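Local structure of glucose-inhibited division protein A-related protein, probable oxidoreductase (Thermus thermophilus, 2CUL) at residues G30-S35 / H85-T90; Q5-G10 / P110-E115; F158-R163 / L181-E186. The protein binds flavin-adenine dinucleotide in a Rossmann-type fold and is probably an oxidoreductase related to glucose-inhibited division protein A (GidA). All blocks are in the same frame, centred on the assembly; numbering follows the deposited sequence.

Contact 1. Residues G30-S35 / H85-T90. With FAD (flavin-adenine dinucleotide), chain B.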
loop_
_atom_site.group_PDB
_atom_site.type_symbol
_atom_site.label_atom_id
_atom_site.label_comp_id
_atom_site.label_asym_id
_atom_site.label_seq_id
_atom_site.Cartn_x
_atom_site.Cartn_y
_atom_site.Cartn_z
ATOM N N GLY A 30 -0.463 12.507 -1.790
ATOM C CA GLY A 30 -1.802 12.083 -2.137
ATOM C C GLY A 30 -1.826 10.601 -1.820
ATOM O O GLY A 30 -1.037 9.837 -2.377
ATOM N N LEU A 31 -2.701 10.196 -0.903
ATOM C CA LEU A 31 -2.816 8.794 -0.521
ATOM C C LEU A 31 -4.145 8.265 -1.042
ATOM O O LEU A 31 -5.209 8.540 -0.481
ATOM C CB LEU A 31 -2.743 8.654 1.003
ATOM C CG LEU A 31 -2.803 7.240 1.590
ATOM C CD1 LEU A 31 -1.735 6.351 0.947
ATOM C CD2 LEU A 31 -2.588 7.323 3.098
ATOM N N LEU A 32 -4.062 7.509 -2.132
ATOM C CA LEU A 32 -5.227 6.935 -2.798
ATOM C C LEU A 32 -5.455 5.504 -2.331
ATOM O O LEU A 32 -4.517 4.710 -2.286
ATOM C CB LEU A 32 -4.985 6.974 -4.311
ATOM C CG LEU A 32 -6.009 6.443 -5.314
ATOM C CD1 LEU A 32 -5.683 7.022 -6.689
ATOM C CD2 LEU A 32 -5.988 4.921 -5.348
ATOM N N THR A 33 -6.693 5.171 -1.973
ATOM C CA THR A 33 -6.982 3.818 -1.514
ATOM C C THR A 33 -8.416 3.431 -1.883
ATOM O O THR A 33 -9.322 4.261 -1.841
ATOM C CB THR A 33 -6.702 3.712 0.013
ATOM O OG1 THR A 33 -6.363 2.361 0.343
ATOM C CG2 THR A 33 -7.904 4.174 0.829
ATOM N N GLN A 34 -8.622 2.171 -2.264
ATOM C CA GLN A 34 -9.945 1.735 -2.706
ATOM C C GLN A 34 -11.068 1.765 -1.688
ATOM O O GLN A 34 -12.230 1.947 -2.059
ATOM C CB GLN A 34 -9.871 0.344 -3.347
ATOM C CG GLN A 34 -9.320 -0.762 -2.481
ATOM C CD GLN A 34 -9.029 -2.012 -3.296
ATOM O OE1 GLN A 34 -8.734 -1.926 -4.488
ATOM N NE2 GLN A 34 -9.096 -3.173 -2.659
ATOM N N SER A 35 -10.741 1.594 -0.415
ATOM C CA SER A 35 -11.771 1.617 0.615
ATOM C C SER A 35 -11.287 2.348 1.856
ATOM O O SER A 35 -10.374 1.886 2.534
ATOM C CB SER A 35 -12.175 0.194 0.998
ATOM O OG SER A 35 -13.171 0.220 2.008
ATOM N N HIS A 85 -3.389 14.265 1.685
ATOM C CA HIS A 85 -4.766 14.194 1.218
ATOM C C HIS A 85 -5.096 12.725 1.012
ATOM O O HIS A 85 -4.591 12.090 0.085
ATOM C CB HIS A 85 -4.983 14.922 -0.103
ATOM C CG HIS A 85 -6.421 14.969 -0.514
ATOM N ND1 HIS A 85 -6.824 15.077 -1.828
ATOM C CD2 HIS A 85 -7.556 14.925 0.225
ATOM C CE1 HIS A 85 -8.144 15.097 -1.881
ATOM N NE2 HIS A 85 -8.613 15.007 -0.650
ATOM N N LEU A 86 -5.926 12.192 1.900
ATOM C CA LEU A 86 -6.349 10.802 1.833
ATOM C C LEU A 86 -7.679 10.770 1.099
ATOM O O LEU A 86 -8.631 11.441 1.500
ATOM C CB LEU A 86 -6.514 10.241 3.250
ATOM C CG LEU A 86 -7.213 8.888 3.408
ATOM C CD1 LEU A 86 -6.442 7.802 2.663
ATOM C CD2 LEU A 86 -7.306 8.548 4.895
ATOM N N PHE A 87 -7.751 10.012 0.011
ATOM C CA PHE A 87 -9.000 9.948 -0.735
ATOM C C PHE A 87 -9.274 8.557 -1.285
ATOM O O PHE A 87 -8.367 7.727 -1.406
ATOM C CB PHE A 87 -9.003 10.998 -1.860
ATOM C CG PHE A 87 -7.951 10.778 -2.911
ATOM C CD1 PHE A 87 -8.258 10.101 -4.089
ATOM C CD2 PHE A 87 -6.654 11.252 -2.729
ATOM C CE1 PHE A 87 -7.296 9.901 -5.072
ATOM C CE2 PHE A 87 -5.677 11.055 -3.708
ATOM C CZ PHE A 87 -6.000 10.378 -4.883
ATOM N N GLN A 88 -10.540 8.306 -1.600
ATOM C CA GLN A 88 -10.959 7.008 -2.115
ATOM C C GLN A 88 -10.967 6.969 -3.631
ATOM O O GLN A 88 -11.456 7.881 -4.290
ATOM C CB GLN A 88 -12.361 6.665 -1.597
ATOM C CG GLN A 88 -12.886 5.276 -2.003
ATOM C CD GLN A 88 -13.217 5.167 -3.490
ATOM O OE1 GLN A 88 -13.814 6.076 -4.073
ATOM N NE2 GLN A 88 -12.842 4.045 -4.107
ATOM N N ALA A 89 -10.401 5.899 -4.171
ATOM C CA ALA A 89 -10.369 5.673 -5.607
ATOM C C ALA A 89 -9.791 4.285 -5.806
ATOM O O ALA A 89 -9.014 3.808 -4.976
ATOM C CB ALA A 89 -9.503 6.721 -6.301
ATOM N N THR A 90 -10.193 3.626 -6.887
ATOM C CA THR A 90 -9.697 2.284 -7.181
ATOM C C THR A 90 -8.753 2.341 -8.376
ATOM O O THR A 90 -9.195 2.524 -9.509
ATOM C CB THR A 90 -10.854 1.329 -7.512
ATOM O OG1 THR A 90 -11.812 1.355 -6.446
ATOM C CG2 THR A 90 -10.333 -0.090 -7.679
HETATM P PA FAD B . -2.044 -3.683 3.204
HETATM O O1A FAD B . -2.868 -4.853 2.862
HETATM O O2A FAD B . -1.898 -3.276 4.625
HETATM O O5B FAD B . -2.579 -2.409 2.407
HETATM C C5B FAD B . -2.821 -2.490 1.001
HETATM C C4B FAD B . -3.814 -1.379 0.685
HETATM O O4B FAD B . -3.815 -1.211 -0.733
HETATM C C3B FAD B . -5.270 -1.690 1.087
HETATM O O3B FAD B . -5.854 -0.634 1.820
HETATM C C2B FAD B . -5.938 -1.948 -0.230
HETATM O O2B FAD B . -7.336 -1.772 -0.259
HETATM C C1B FAD B . -5.158 -1.015 -1.151
HETATM N N9A FAD B . -5.233 -1.339 -2.573
HETATM C C8A FAD B . -4.850 -2.514 -3.178
HETATM N N7A FAD B . -5.044 -2.490 -4.491
HETATM C C5A FAD B . -5.575 -1.240 -4.740
HETATM C C6A FAD B . -5.993 -0.611 -5.938
HETATM N N6A FAD B . -5.931 -1.181 -7.128
HETATM N N1A FAD B . -6.491 0.678 -5.839
HETATM C C2A FAD B . -6.566 1.297 -4.612
HETATM N N3A FAD B . -6.182 0.745 -3.431
HETATM C C4A FAD B . -5.697 -0.521 -3.550
HETATM N N1 FAD B . 1.496 -9.532 9.409
HETATM C C2 FAD B . 1.442 -9.424 10.780
HETATM O O2 FAD B . 2.257 -8.775 11.389
HETATM N N3 FAD B . 0.410 -10.086 11.463
HETATM C C4 FAD B . -0.562 -10.850 10.852
HETATM O O4 FAD B . -1.453 -11.412 11.524
HETATM C C4X FAD B . -0.502 -10.963 9.448
HETATM N N5 FAD B . -1.441 -11.722 8.763
HETATM C C5X FAD B . -1.388 -11.838 7.387
HETATM C C6 FAD B . -2.343 -12.607 6.722
HETATM C C7 FAD B . -2.345 -12.756 5.323
HETATM C C7M FAD B . -3.412 -13.598 4.669
HETATM C C8 FAD B . -1.318 -12.085 4.566
HETATM C C8M FAD B . -1.252 -12.184 3.065
HETATM C C9 FAD B . -0.337 -11.305 5.225
HETATM C C9A FAD B . -0.345 -11.162 6.638
HETATM N N10 FAD B . 0.631 -10.378 7.351
HETATM C C10 FAD B . 0.553 -10.281 8.752
HETATM C "C1'" FAD B . 1.760 -9.659 6.636
HETATM C "C2'" FAD B . 1.694 -8.122 6.485
HETATM O "O2'" FAD B . 2.015 -7.520 7.710
HETATM C "C3'" FAD B . 0.309 -7.625 6.024
HETATM O "O3'" FAD B . -0.058 -8.205 4.773
HETATM C "C4'" FAD B . 0.252 -6.096 5.828
HETATM O "O4'" FAD B . -1.096 -5.650 5.699
HETATM C "C5'" FAD B . 1.074 -5.722 4.580
HETATM O "O5'" FAD B . 1.071 -4.295 4.413
HETATM P P FAD B . 0.864 -3.598 3.004
HETATM O O1P FAD B . 0.982 -2.158 3.286
HETATM O O2P FAD B . 1.812 -4.160 1.983
HETATM O O3P FAD B . -0.597 -3.977 2.555
HETATM O O HOH W 1 -13.126 0.032 -4.537
#

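Contact 2. Residues Q5-G10 / P110-E115. With FAD (flavin-adenine dinucleotide), chain B.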
loop_
_atom_site.group_PDB
_atom_site.type_symbol
_atom_site.label_atom_id
_atom_site.label_comp_id
_atom_site.label_asym_id
_atom_site.label_seq_id
_atom_site.Cartn_x
_atom_site.Cartn_y
_atom_site.Cartn_z
ATOM N N GLN A 5 3.391 15.670 -4.798
ATOM C CA GLN A 5 4.788 15.385 -5.088
ATOM C C GLN A 5 4.953 13.872 -5.103
ATOM O O GLN A 5 5.777 13.328 -5.841
ATOM C CB GLN A 5 5.681 16.005 -4.021
ATOM C CG GLN A 5 5.747 17.516 -4.118
ATOM C CD GLN A 5 6.534 18.131 -2.988
ATOM O OE1 GLN A 5 6.074 18.172 -1.848
ATOM N NE2 GLN A 5 7.734 18.608 -3.295
ATOM N N VAL A 6 4.160 13.198 -4.278
ATOM C CA VAL A 6 4.183 11.743 -4.200
ATOM C C VAL A 6 2.749 11.231 -4.103
ATOM O O VAL A 6 1.984 11.668 -3.244
ATOM C CB VAL A 6 4.966 11.240 -2.954
ATOM C CG1 VAL A 6 5.013 9.718 -2.951
ATOM C CG2 VAL A 6 6.384 11.805 -2.954
ATOM N N LEU A 7 2.386 10.322 -5.006
ATOM C CA LEU A 7 1.060 9.713 -5.014
ATOM C C LEU A 7 1.262 8.268 -4.585
ATOM O O LEU A 7 2.013 7.527 -5.219
ATOM C CB LEU A 7 0.447 9.744 -6.419
ATOM C CG LEU A 7 -0.849 8.942 -6.595
ATOM C CD1 LEU A 7 -1.977 9.585 -5.792
ATOM C CD2 LEU A 7 -1.220 8.902 -8.077
ATOM N N ILE A 8 0.595 7.876 -3.506
ATOM C CA ILE A 8 0.714 6.523 -2.979
ATOM C C ILE A 8 -0.595 5.766 -3.161
ATOM O O ILE A 8 -1.655 6.250 -2.764
ATOM C CB ILE A 8 1.044 6.555 -1.473
ATOM C CG1 ILE A 8 2.333 7.354 -1.241
ATOM C CG2 ILE A 8 1.199 5.131 -0.936
ATOM C CD1 ILE A 8 2.589 7.677 0.226
ATOM N N VAL A 9 -0.510 4.583 -3.764
ATOM C CA VAL A 9 -1.678 3.738 -3.983
ATOM C C VAL A 9 -1.706 2.647 -2.913
ATOM O O VAL A 9 -0.903 1.709 -2.943
ATOM C CB VAL A 9 -1.638 3.083 -5.387
ATOM C CG1 VAL A 9 -2.862 2.193 -5.590
ATOM C CG2 VAL A 9 -1.597 4.167 -6.457
ATOM N N GLY A 10 -2.630 2.785 -1.962
ATOM C CA GLY A 10 -2.748 1.813 -0.887
ATOM C C GLY A 10 -2.462 2.427 0.470
ATOM O O GLY A 10 -1.323 2.785 0.765
ATOM N N PRO A 110 -11.908 9.497 -12.696
ATOM C CA PRO A 110 -10.871 10.523 -12.542
ATOM C C PRO A 110 -9.454 10.008 -12.324
ATOM O O PRO A 110 -9.204 9.203 -11.426
ATOM C CB PRO A 110 -11.351 11.325 -11.331
ATOM C CG PRO A 110 -12.842 11.111 -11.336
ATOM C CD PRO A 110 -12.946 9.645 -11.664
ATOM N N PRO A 111 -8.503 10.459 -13.151
ATOM C CA PRO A 111 -7.132 9.990 -12.948
ATOM C C PRO A 111 -6.526 10.723 -11.753
ATOM O O PRO A 111 -6.981 11.810 -11.386
ATOM C CB PRO A 111 -6.444 10.354 -14.261
ATOM C CG PRO A 111 -7.187 11.583 -14.701
ATOM C CD PRO A 111 -8.625 11.221 -14.408
ATOM N N ALA A 112 -5.519 10.115 -11.135
ATOM C CA ALA A 112 -4.823 10.719 -10.005
ATOM C C ALA A 112 -3.375 10.822 -10.458
ATOM O O ALA A 112 -2.821 9.860 -10.988
ATOM C CB ALA A 112 -4.938 9.837 -8.773
ATOM N N ARG A 113 -2.761 11.981 -10.251
ATOM C CA ARG A 113 -1.386 12.183 -10.692
ATOM C C ARG A 113 -0.407 12.522 -9.580
ATOM O O ARG A 113 -0.777 13.105 -8.560
ATOM C CB ARG A 113 -1.352 13.287 -11.754
ATOM C CG ARG A 113 -2.151 12.953 -13.004
ATOM C CD ARG A 113 -2.418 14.193 -13.842
ATOM N NE ARG A 113 -3.217 13.879 -15.022
ATOM C CZ ARG A 113 -2.729 13.342 -16.135
ATOM N NH1 ARG A 113 -1.435 13.063 -16.229
ATOM N NH2 ARG A 113 -3.537 13.074 -17.151
ATOM N N GLY A 114 0.852 12.153 -9.796
ATOM C CA GLY A 114 1.892 12.430 -8.826
ATOM C C GLY A 114 3.247 12.487 -9.506
ATOM O O GLY A 114 3.464 11.810 -10.510
ATOM N N GLU A 115 4.159 13.295 -8.972
ATOM C CA GLU A 115 5.497 13.414 -9.549
ATOM C C GLU A 115 6.188 12.060 -9.443
ATOM O O GLU A 115 6.949 11.650 -10.326
ATOM C CB GLU A 115 6.285 14.495 -8.808
ATOM C CG GLU A 115 5.805 15.901 -9.132
ATOM C CD GLU A 115 6.469 16.966 -8.284
ATOM O OE1 GLU A 115 7.580 16.718 -7.772
ATOM O OE2 GLU A 115 5.880 18.057 -8.143
HETATM P PA FAD B . -2.044 -3.683 3.204
HETATM O O1A FAD B . -2.868 -4.853 2.862
HETATM O O2A FAD B . -1.898 -3.276 4.625
HETATM O O5B FAD B . -2.579 -2.409 2.407
HETATM C C5B FAD B . -2.821 -2.490 1.001
HETATM C C4B FAD B . -3.814 -1.379 0.685
HETATM O O4B FAD B . -3.815 -1.211 -0.733
HETATM C C3B FAD B . -5.270 -1.690 1.087
HETATM O O3B FAD B . -5.854 -0.634 1.820
HETATM C C2B FAD B . -5.938 -1.948 -0.230
HETATM O O2B FAD B . -7.336 -1.772 -0.259
HETATM C C1B FAD B . -5.158 -1.015 -1.151
HETATM N N9A FAD B . -5.233 -1.339 -2.573
HETATM C C8A FAD B . -4.850 -2.514 -3.178
HETATM N N7A FAD B . -5.044 -2.490 -4.491
HETATM C C5A FAD B . -5.575 -1.240 -4.740
HETATM C C6A FAD B . -5.993 -0.611 -5.938
HETATM N N6A FAD B . -5.931 -1.181 -7.128
HETATM N N1A FAD B . -6.491 0.678 -5.839
HETATM C C2A FAD B . -6.566 1.297 -4.612
HETATM N N3A FAD B . -6.182 0.745 -3.431
HETATM C C4A FAD B . -5.697 -0.521 -3.550
HETATM N N1 FAD B . 1.496 -9.532 9.409
HETATM C C2 FAD B . 1.442 -9.424 10.780
HETATM O O2 FAD B . 2.257 -8.775 11.389
HETATM N N3 FAD B . 0.410 -10.086 11.463
HETATM C C4 FAD B . -0.562 -10.850 10.852
HETATM O O4 FAD B . -1.453 -11.412 11.524
HETATM C C4X FAD B . -0.502 -10.963 9.448
HETATM N N5 FAD B . -1.441 -11.722 8.763
HETATM C C5X FAD B . -1.388 -11.838 7.387
HETATM C C6 FAD B . -2.343 -12.607 6.722
HETATM C C7 FAD B . -2.345 -12.756 5.323
HETATM C C7M FAD B . -3.412 -13.598 4.669
HETATM C C8 FAD B . -1.318 -12.085 4.566
HETATM C C8M FAD B . -1.252 -12.184 3.065
HETATM C C9 FAD B . -0.337 -11.305 5.225
HETATM C C9A FAD B . -0.345 -11.162 6.638
HETATM N N10 FAD B . 0.631 -10.378 7.351
HETATM C C10 FAD B . 0.553 -10.281 8.752
HETATM C "C1'" FAD B . 1.760 -9.659 6.636
HETATM C "C2'" FAD B . 1.694 -8.122 6.485
HETATM O "O2'" FAD B . 2.015 -7.520 7.710
HETATM C "C3'" FAD B . 0.309 -7.625 6.024
HETATM O "O3'" FAD B . -0.058 -8.205 4.773
HETATM C "C4'" FAD B . 0.252 -6.096 5.828
HETATM O "O4'" FAD B . -1.096 -5.650 5.699
HETATM C "C5'" FAD B . 1.074 -5.722 4.580
HETATM O "O5'" FAD B . 1.071 -4.295 4.413
HETATM P P FAD B . 0.864 -3.598 3.004
HETATM O O1P FAD B . 0.982 -2.158 3.286
HETATM O O2P FAD B . 1.812 -4.160 1.983
HETATM O O3P FAD B . -0.597 -3.977 2.555
HETATM O O HOH W 2 8.691 18.521 -6.054
#

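Contact 3. Residues F158-R163 / L181-E186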
loop_
_atom_site.group_PDB
_atom_site.type_symbol
_atom_site.label_atom_id
_atom_site.label_comp_id
_atom_site.label_asym_id
_atom_site.label_seq_id
_atom_site.Cartn_x
_atom_site.Cartn_y
_atom_site.Cartn_z
ATOM N N PHE A 158 5.235 -6.570 -16.611
ATOM C CA PHE A 158 5.731 -6.854 -15.268
ATOM C C PHE A 158 5.618 -8.330 -14.900
ATOM O O PHE A 158 4.626 -8.987 -15.216
ATOM C CB PHE A 158 4.981 -6.007 -14.238
ATOM C CG PHE A 158 5.406 -4.570 -14.217
ATOM C CD1 PHE A 158 6.544 -4.176 -13.517
ATOM C CD2 PHE A 158 4.677 -3.609 -14.909
ATOM C CE1 PHE A 158 6.946 -2.842 -13.505
ATOM C CE2 PHE A 158 5.072 -2.274 -14.906
ATOM C CZ PHE A 158 6.208 -1.890 -14.201
ATOM N N ARG A 159 6.652 -8.839 -14.232
ATOM C CA ARG A 159 6.702 -10.231 -13.792
ATOM C C ARG A 159 6.346 -10.330 -12.310
ATOM O O ARG A 159 6.688 -9.447 -11.524
ATOM C CB ARG A 159 8.104 -10.808 -14.004
ATOM C CG ARG A 159 8.557 -10.881 -15.455
ATOM C CD ARG A 159 7.609 -11.713 -16.297
ATOM N NE ARG A 159 8.299 -12.342 -17.419
ATOM C CZ ARG A 159 7.702 -13.088 -18.342
ATOM N NH1 ARG A 159 6.392 -13.299 -18.283
ATOM N NH2 ARG A 159 8.414 -13.633 -19.318
ATOM N N PHE A 160 5.688 -11.422 -11.929
ATOM C CA PHE A 160 5.272 -11.633 -10.544
ATOM C C PHE A 160 5.595 -13.036 -10.039
ATOM O O PHE A 160 5.805 -13.961 -10.823
ATOM C CB PHE A 160 3.764 -11.416 -10.421
ATOM C CG PHE A 160 3.317 -10.041 -10.810
ATOM C CD1 PHE A 160 3.243 -9.027 -9.859
ATOM C CD2 PHE A 160 2.993 -9.748 -12.130
ATOM C CE1 PHE A 160 2.855 -7.738 -10.221
ATOM C CE2 PHE A 160 2.602 -8.464 -12.503
ATOM C CZ PHE A 160 2.534 -7.456 -11.548
ATOM N N VAL A 161 5.627 -13.178 -8.717
ATOM C CA VAL A 161 5.874 -14.465 -8.079
ATOM C C VAL A 161 4.712 -14.711 -7.121
ATOM O O VAL A 161 4.131 -13.766 -6.591
ATOM C CB VAL A 161 7.210 -14.481 -7.290
ATOM C CG1 VAL A 161 8.374 -14.298 -8.246
ATOM C CG2 VAL A 161 7.222 -13.393 -6.229
ATOM N N GLU A 162 4.364 -15.975 -6.915
ATOM C CA GLU A 162 3.260 -16.316 -6.028
ATOM C C GLU A 162 3.683 -16.404 -4.572
ATOM O O GLU A 162 4.733 -16.962 -4.247
ATOM C CB GLU A 162 2.627 -17.643 -6.453
ATOM C CG GLU A 162 1.909 -17.585 -7.788
ATOM C CD GLU A 162 1.168 -18.868 -8.104
ATOM O OE1 GLU A 162 0.295 -19.266 -7.303
ATOM O OE2 GLU A 162 1.458 -19.477 -9.154
ATOM N N ARG A 163 2.852 -15.846 -3.697
ATOM C CA ARG A 163 3.103 -15.858 -2.262
ATOM C C ARG A 163 1.806 -16.220 -1.551
ATOM O O ARG A 163 0.733 -16.233 -2.161
ATOM C CB ARG A 163 3.581 -14.483 -1.786
ATOM C CG ARG A 163 4.944 -14.061 -2.327
ATOM C CD ARG A 163 6.034 -14.998 -1.848
ATOM N NE ARG A 163 7.369 -14.547 -2.236
ATOM C CZ ARG A 163 8.476 -15.262 -2.055
ATOM N NH1 ARG A 163 8.407 -16.463 -1.492
ATOM N NH2 ARG A 163 9.653 -14.782 -2.436
ATOM N N LEU A 181 -0.019 -12.171 -5.559
ATOM C CA LEU A 181 1.149 -11.986 -6.402
ATOM C C LEU A 181 1.959 -10.778 -5.966
ATOM O O LEU A 181 1.408 -9.716 -5.685
ATOM C CB LEU A 181 0.727 -11.801 -7.858
ATOM C CG LEU A 181 0.001 -12.969 -8.523
ATOM C CD1 LEU A 181 -0.280 -12.621 -9.976
ATOM C CD2 LEU A 181 0.856 -14.224 -8.438
ATOM N N ALA A 182 3.274 -10.958 -5.909
ATOM C CA ALA A 182 4.183 -9.882 -5.544
ATOM C C ALA A 182 5.090 -9.657 -6.745
ATOM O O ALA A 182 5.356 -10.589 -7.508
ATOM C CB ALA A 182 5.017 -10.277 -4.334
ATOM N N PHE A 183 5.545 -8.423 -6.928
ATOM C CA PHE A 183 6.449 -8.120 -8.029
ATOM C C PHE A 183 7.681 -9.005 -7.896
ATOM O O PHE A 183 8.212 -9.187 -6.799
ATOM C CB PHE A 183 6.890 -6.658 -7.977
ATOM C CG PHE A 183 5.848 -5.689 -8.446
ATOM C CD1 PHE A 183 5.597 -5.526 -9.803
ATOM C CD2 PHE A 183 5.120 -4.930 -7.531
ATOM C CE1 PHE A 183 4.638 -4.620 -10.249
ATOM C CE2 PHE A 183 4.158 -4.023 -7.965
ATOM C CZ PHE A 183 3.916 -3.865 -9.326
ATOM N N HIS A 184 8.135 -9.555 -9.015
ATOM C CA HIS A 184 9.322 -10.399 -9.007
ATOM C C HIS A 184 10.481 -9.539 -8.497
ATOM O O HIS A 184 10.584 -8.357 -8.833
ATOM C CB HIS A 184 9.601 -10.895 -10.428
ATOM C CG HIS A 184 10.699 -11.909 -10.511
ATOM N ND1 HIS A 184 12.028 -11.584 -10.354
ATOM C CD2 HIS A 184 10.660 -13.245 -10.723
ATOM C CE1 HIS A 184 12.762 -12.677 -10.464
ATOM N NE2 HIS A 184 11.956 -13.699 -10.687
ATOM N N PRO A 185 11.366 -10.115 -7.672
ATOM C CA PRO A 185 12.501 -9.355 -7.139
ATOM C C PRO A 185 13.339 -8.586 -8.163
ATOM O O PRO A 185 13.843 -7.502 -7.864
ATOM C CB PRO A 185 13.312 -10.423 -6.413
ATOM C CG PRO A 185 12.245 -11.331 -5.895
ATOM C CD PRO A 185 11.325 -11.469 -7.093
ATOM N N GLU A 186 13.497 -9.139 -9.362
ATOM C CA GLU A 186 14.293 -8.483 -10.399
ATOM C C GLU A 186 13.683 -7.166 -10.874
ATOM O O GLU A 186 14.373 -6.339 -11.460
ATOM C CB GLU A 186 14.485 -9.432 -11.590
ATOM C CG GLU A 186 15.208 -8.836 -12.799
ATOM C CD GLU A 186 16.580 -8.268 -12.467
ATOM O OE1 GLU A 186 17.339 -8.921 -11.722
ATOM O OE2 GLU A 186 16.903 -7.170 -12.968
#

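Contact 1. Residues G30-S35 / H85-T90
Leu32 and Phe87 meet across two parallel strands, 30-33 and 85-88, whose backbones are laced by hydrogen bonds running from Leu31 N to His85 O at one end to Ala89 N to Thr33 O at the other. Leu32 CB rests on Phe87 CZ (3.6 Å), and its CD2 reaches Ala89 O at 3.2 Å. Beyond the strand ends, Gln34 carries the contact onto the adenosine half of FAD. Its CB sits 3.8 Å from Thr90 OG1 and 3.7 Å from FAD C2A. With chi1 at 58°, CG lies between the backbone N and carbonyl carbon and passes 3.1 Å from the ribose O2B. The extended chain then brings CD over the adenine face, where OE1 stands 3.2 Å above C5A, while NE2 turns back toward O2B. With an alanine in place of Gln34, the adenine face would probably lose the amide lying over it and O2B its polar neighbour. Gln88 NE2, which also bonds Glu108, donates to Gln34 O (3.0 Å) from above the carbonyl plane. Apolar packing between the strands thus gives way, at their C-terminal ends, to polar groups gathered round adenine and ribose, as in dinucleotide-binding Rossmann folds.

Contact 2. Residues Q5-G10 / P110-E115
Leu7 projects from strand 6-9 onto the short strand 112-113, joining the first strand of the Rossmann-type sheet to the last strand of the antiparallel meander 84-97, 100-106, 112-113. The two are far apart in the strand order, and no hydrogen bond runs between the two segments; the meander curls back so that its outer strand packs by side chains over the sheet. Leu7 points toward it. With CG anti to the backbone N (chi1 171°), CB stands over Gly114 CA at 3.9 Å, while CD2 runs along the chain to Ala112, 3.5 Å from its O and 3.9 Å from its CB. Ala112 faces back toward Leu7, its methyl also touching Leu32 and Phe87. Gly114 can lie this close because it has no side chain: a CB there would come about 2.5 Å from Leu7 CB, a clash.

Beyond Leu7 the strand runs on to FAD: Gly10 begins the glycine-rich turn expected of this fold, and its CA lies 3.2 Å from FAD O4B. Val9 CG1, one residue earlier, reaches the adenine.

Where Gln5 meets Glu115 the contact is polar. Their side chains run side by side and point the same way, with the amide and carboxylate planes turned 73° from each other. Glu115 CB lies 3.2 Å from the backbone O of Gln5, but the polar ends do not bond directly. Gln5 OE1 accepts from Arg28 N, and Glu115 OE2 makes a long, weak ion pair with Arg28 NH2. The remaining polar atoms are joined through one water, which accepts from Gln5 NE2 at 2.9 Å and donates to Glu115 OE1 at 2.7 Å.

Contact 3. Residues F158-R163 / L181-E186
Phe160 and Phe183 form the dense side of this antiparallel beta hairpin, built from strands 160-167 and 176-183. Their side chains run alongside each other, and Phe160 CE1 sits over a face of the Phe183 ring, near its rim, 3.5 Å from CD1. The ring planes are inclined by 33°, an oblique pairing. Phe158 completes the aromatic cluster differently: Phe183 turns its edge toward the Phe158 face in an offset edge-to-face pair, the planes at 72° and Phe158 CD1 3.8 Å from Phe183 CE1. Leu153 of helix 148-155 touches all three rings, and Arg197 adds a cation-pi contact to Phe158.

The backbones are joined by a short ladder. Val161 and Ala182 are a hydrogen-bonded pair, Val161 N giving to Ala182 O at 2.9 Å and Ala182 N returning a bond to Val161 O. Just past the strand end, His184 N donates to Arg159 O, also 2.9 Å.

On the solvent side the contacts are fewer. Glu162 and Leu181 lie side by side, touching through the stem atom Glu162 CG and Leu181 CD2 (3.6 Å), while the Glu162 residue is exposed. With chi1 at -173°, CG of His184 stands anti to the backbone N, and the side chain crosses Val161 at about a right angle, CD2 lying 3.5 Å from Val161 CG1. The imidazole is held from its own segment: Glu186 N donates to His184 ND1 (3.0 Å) nearly in the ring plane, and Pro185 CD lies over one face. Since ND1 serves as an acceptor, this histidine is probably neutral, with its proton on NE2.

In the fold
Contacts 1 and 2 belong to one sheet and come close together, their centres about 9 Å apart. Strands 29-33 and 6-9 are neighbours in it, Leu32 probably hydrogen-bonding to both Ile8 and Gly10, and Leu32 CD1 packs on Ala112 CB. Along the chain contact 1 is nested inside the loop closed by contact 2, and both reach FAD, so together they shape the adenosine end of its site. Contact 3 follows later in the sequence, in a separate four-stranded antiparallel sheet. Its centre is about 24 Å from that of contact 1 and about 22 Å from that of contact 2, and it touches neither; the Arg163 side chain comes within about 7 Å of FAD.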